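Local coordinates for protein transcription regulator AmtR (Mycobacterium smegmatis, PDB 5E57) that probably binds DNA as a TetR-family transcription factor that regulates nitrogen metabolism, pairing a helix-turn-helix motif with a ligand-binding domain, at residues E66-L74 with A87-Q95. Sequence-based numbering, arbitrary orientation.
Sequences EPLELAHGL and ALVIYDASQ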
loop_
_atom_site.group_PDB
_atom_site.type_symbol
_atom_site.label_atom_id
_atom_site.label_comp_id
_atom_site.label_asym_id
_atom_site.label_seq_id
_atom_site.Cartn_x
_atom_site.Cartn_y
_atom_site.Cartn_z
ATOM N N GLU A 66 -18.069 5.033 5.823
ATOM C CA GLU A 66 -18.847 3.828 6.018
ATOM C C GLU A 66 -18.068 2.676 6.612
ATOM O O GLU A 66 -18.579 2.002 7.453
ATOM C CB GLU A 66 -19.529 3.438 4.708
ATOM C CG GLU A 66 -20.592 4.451 4.333
ATOM C CD GLU A 66 -21.269 4.125 3.009
ATOM O OE1 GLU A 66 -20.731 3.365 2.169
ATOM O OE2 GLU A 66 -22.332 4.651 2.800
ATOM N N PRO A 67 -16.815 2.453 6.201
ATOM C CA PRO A 67 -16.057 1.432 6.925
ATOM C C PRO A 67 -15.898 1.763 8.420
ATOM O O PRO A 67 -15.892 0.866 9.270
ATOM C CB PRO A 67 -14.694 1.442 6.225
ATOM C CG PRO A 67 -14.991 1.861 4.842
ATOM C CD PRO A 67 -16.150 2.813 4.937
ATOM N N LEU A 68 -15.809 3.038 8.737
ATOM C CA LEU A 68 -15.657 3.431 10.112
ATOM C C LEU A 68 -16.959 3.259 10.892
ATOM O O LEU A 68 -16.908 2.901 12.062
ATOM C CB LEU A 68 -15.096 4.831 10.205
ATOM C CG LEU A 68 -14.552 5.331 11.518
ATOM C CD1 LEU A 68 -13.599 4.353 12.193
ATOM C CD2 LEU A 68 -13.836 6.652 11.240
ATOM N N GLU A 69 -18.109 3.478 10.260
ATOM C CA GLU A 69 -19.377 3.188 10.906
ATOM C C GLU A 69 -19.435 1.731 11.275
ATOM O O GLU A 69 -19.730 1.393 12.440
ATOM C CB GLU A 69 -20.546 3.545 10.002
ATOM C CG GLU A 69 -20.624 5.050 9.761
ATOM C CD GLU A 69 -21.528 5.359 8.555
ATOM O OE1 GLU A 69 -21.903 4.432 7.798
ATOM O OE2 GLU A 69 -21.858 6.511 8.319
ATOM N N LEU A 70 -19.075 0.866 10.316
ATOM C CA LEU A 70 -19.014 -0.586 10.545
ATOM C C LEU A 70 -18.044 -1.007 11.667
ATOM O O LEU A 70 -18.405 -1.749 12.600
ATOM C CB LEU A 70 -18.670 -1.333 9.260
ATOM C CG LEU A 70 -18.578 -2.836 9.413
ATOM C CD1 LEU A 70 -19.878 -3.430 10.000
ATOM C CD2 LEU A 70 -18.275 -3.536 8.085
ATOM N N ALA A 71 -16.846 -0.484 11.600
ATOM C CA ALA A 71 -15.826 -0.815 12.569
ATOM C C ALA A 71 -16.271 -0.413 13.946
ATOM O O ALA A 71 -16.022 -1.155 14.901
ATOM C CB ALA A 71 -14.554 -0.077 12.272
ATOM N N HIS A 72 -16.852 0.778 14.057
ATOM C CA HIS A 72 -17.312 1.238 15.383
ATOM C C HIS A 72 -18.355 0.350 15.970
ATOM O O HIS A 72 -18.272 0.012 17.120
ATOM C CB HIS A 72 -17.776 2.708 15.323
ATOM C CG HIS A 72 -16.650 3.697 15.460
ATOM N ND1 HIS A 72 -16.663 4.932 14.850
ATOM C CD2 HIS A 72 -15.461 3.619 16.110
ATOM C CE1 HIS A 72 -15.559 5.598 15.172
ATOM N NE2 HIS A 72 -14.797 4.804 15.895
ATOM N N GLY A 73 -19.350 -0.056 15.180
ATOM C CA GLY A 73 -20.357 -1.011 15.627
ATOM C C GLY A 73 -19.819 -2.367 16.049
ATOM O O GLY A 73 -20.282 -2.957 17.014
ATOM N N LEU A 74 -18.833 -2.874 15.317
ATOM C CA LEU A 74 -18.235 -4.167 15.578
ATOM C C LEU A 74 -17.482 -4.136 16.896
ATOM O O LEU A 74 -17.476 -5.108 17.649
ATOM C CB LEU A 74 -17.274 -4.581 14.400
ATOM C CG LEU A 74 -17.920 -4.886 13.038
ATOM C CD1 LEU A 74 -16.959 -5.078 11.889
ATOM C CD2 LEU A 74 -18.713 -6.134 13.076
ATOM N N ALA A 87 -15.338 -9.587 8.829
ATOM C CA ALA A 87 -16.425 -8.939 8.193
ATOM C C ALA A 87 -15.972 -7.497 7.838
ATOM O O ALA A 87 -16.322 -6.998 6.772
ATOM C CB ALA A 87 -17.635 -8.870 9.095
ATOM N N LEU A 88 -15.227 -6.839 8.729
ATOM C CA LEU A 88 -14.777 -5.497 8.404
ATOM C C LEU A 88 -13.868 -5.519 7.144
ATOM O O LEU A 88 -13.999 -4.667 6.290
ATOM C CB LEU A 88 -14.013 -4.900 9.589
ATOM C CG LEU A 88 -13.351 -3.525 9.404
ATOM C CD1 LEU A 88 -14.336 -2.471 8.975
ATOM C CD2 LEU A 88 -12.668 -3.134 10.720
ATOM N N VAL A 89 -12.961 -6.484 7.079
ATOM C CA VAL A 89 -11.983 -6.561 5.977
ATOM C C VAL A 89 -12.756 -6.754 4.663
ATOM O O VAL A 89 -12.525 -6.047 3.668
ATOM C CB VAL A 89 -11.031 -7.745 6.220
ATOM C CG1 VAL A 89 -10.171 -8.022 5.040
ATOM C CG2 VAL A 89 -10.092 -7.449 7.384
ATOM N N ILE A 90 -13.740 -7.650 4.648
ATOM C CA ILE A 90 -14.442 -7.865 3.376
ATOM C C ILE A 90 -15.133 -6.581 2.982
ATOM O O ILE A 90 -14.990 -6.118 1.879
ATOM C CB ILE A 90 -15.460 -8.979 3.460
ATOM C CG1 ILE A 90 -14.755 -10.285 3.787
ATOM C CG2 ILE A 90 -16.318 -9.078 2.187
ATOM C CD1 ILE A 90 -13.568 -10.675 2.947
ATOM N N TYR A 91 -15.823 -5.956 3.919
ATOM C CA TYR A 91 -16.610 -4.805 3.608
ATOM C C TYR A 91 -15.747 -3.725 3.133
ATOM O O TYR A 91 -16.054 -3.042 2.137
ATOM C CB TYR A 91 -17.390 -4.337 4.850
ATOM C CG TYR A 91 -18.232 -3.108 4.629
ATOM C CD1 TYR A 91 -19.522 -3.210 4.067
ATOM C CD2 TYR A 91 -17.770 -1.852 4.954
ATOM C CE1 TYR A 91 -20.315 -2.091 3.862
ATOM C CE2 TYR A 91 -18.592 -0.709 4.807
ATOM C CZ TYR A 91 -19.869 -0.824 4.254
ATOM O OH TYR A 91 -20.708 0.265 4.060
ATOM N N ASP A 92 -14.659 -3.519 3.838
ATOM C CA ASP A 92 -13.814 -2.348 3.516
ATOM C C ASP A 92 -13.056 -2.604 2.202
ATOM O O ASP A 92 -13.034 -1.746 1.304
ATOM C CB ASP A 92 -12.833 -2.118 4.679
ATOM C CG ASP A 92 -12.225 -0.737 4.695
ATOM O OD1 ASP A 92 -12.492 0.078 3.772
ATOM O OD2 ASP A 92 -11.416 -0.521 5.650
ATOM N N ALA A 93 -12.385 -3.759 2.089
ATOM C CA ALA A 93 -11.647 -4.077 0.852
ATOM C C ALA A 93 -12.620 -4.012 -0.349
ATOM O O ALA A 93 -12.272 -3.452 -1.449
ATOM C CB ALA A 93 -11.028 -5.439 0.988
ATOM N N SER A 94 -13.816 -4.558 -0.178
ATOM C CA SER A 94 -14.823 -4.410 -1.258
ATOM C C SER A 94 -15.106 -2.984 -1.658
ATOM O O SER A 94 -15.124 -2.637 -2.881
ATOM C CB SER A 94 -16.119 -5.062 -0.895
ATOM O OG SER A 94 -15.906 -6.417 -0.508
ATOM N N GLN A 95 -15.344 -2.111 -0.676
ATOM C CA GLN A 95 -15.601 -0.692 -1.016
ATOM C C GLN A 95 -14.420 0.017 -1.739
ATOM O O GLN A 95 -14.629 0.801 -2.688
ATOM C CB GLN A 95 -15.957 0.091 0.244
ATOM C CG GLN A 95 -17.426 -0.107 0.627
ATOM C CD GLN A 95 -18.035 1.127 1.289
ATOM O OE1 GLN A 95 -19.266 1.236 1.457
ATOM N NE2 GLN A 95 -17.166 2.067 1.677
#
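Leu88 is a knob in a hole formed by Pro67, Leu70, Ala71 and Leu74 of the facing helix. Its CG stands anti to the backbone N (chi1 175°), which brings the end of the side chain closer to helix 65-75: Leu88 CD2 lies 3.9 Å from Ala71 CB, and Leu88 CD1 rests 3.7 Å from Pro67 O. From the far end of the hole, Leu74 CD1 meets Leu88 CB at 3.7 Å. Leu70 reaches across with one methyl, Leu70 CD2, set 3.4 Å from Tyr91 CB and approaching the ring obliquely near Tyr91 CG. The Tyr91 ring extends beside the first turn of segment 66-74, with Pro67 N in plane at its edge and Tyr91 OH 3.4 Å from Glu66 CB. The pyrrolidine of Pro67 crosses the Asp92 side chain at about a right angle, Pro67 CG lying 3.3 Å from Asp92 OD1. Asp92 OD2 is hydrogen-bonded to Tyr131, so helix 118-142 ties down the carboxylate, which also lies beside a bound acetate. Helix 118-142 further covers Ala71 and Leu88, while Leu202 of helix 191-202 packs on Tyr91. The axes of the two segments are nearly antiparallel (176°), 9.8 Å apart at closest approach, an antiparallel helix pair within the all-helical ligand-binding domain of a TetR-family regulator.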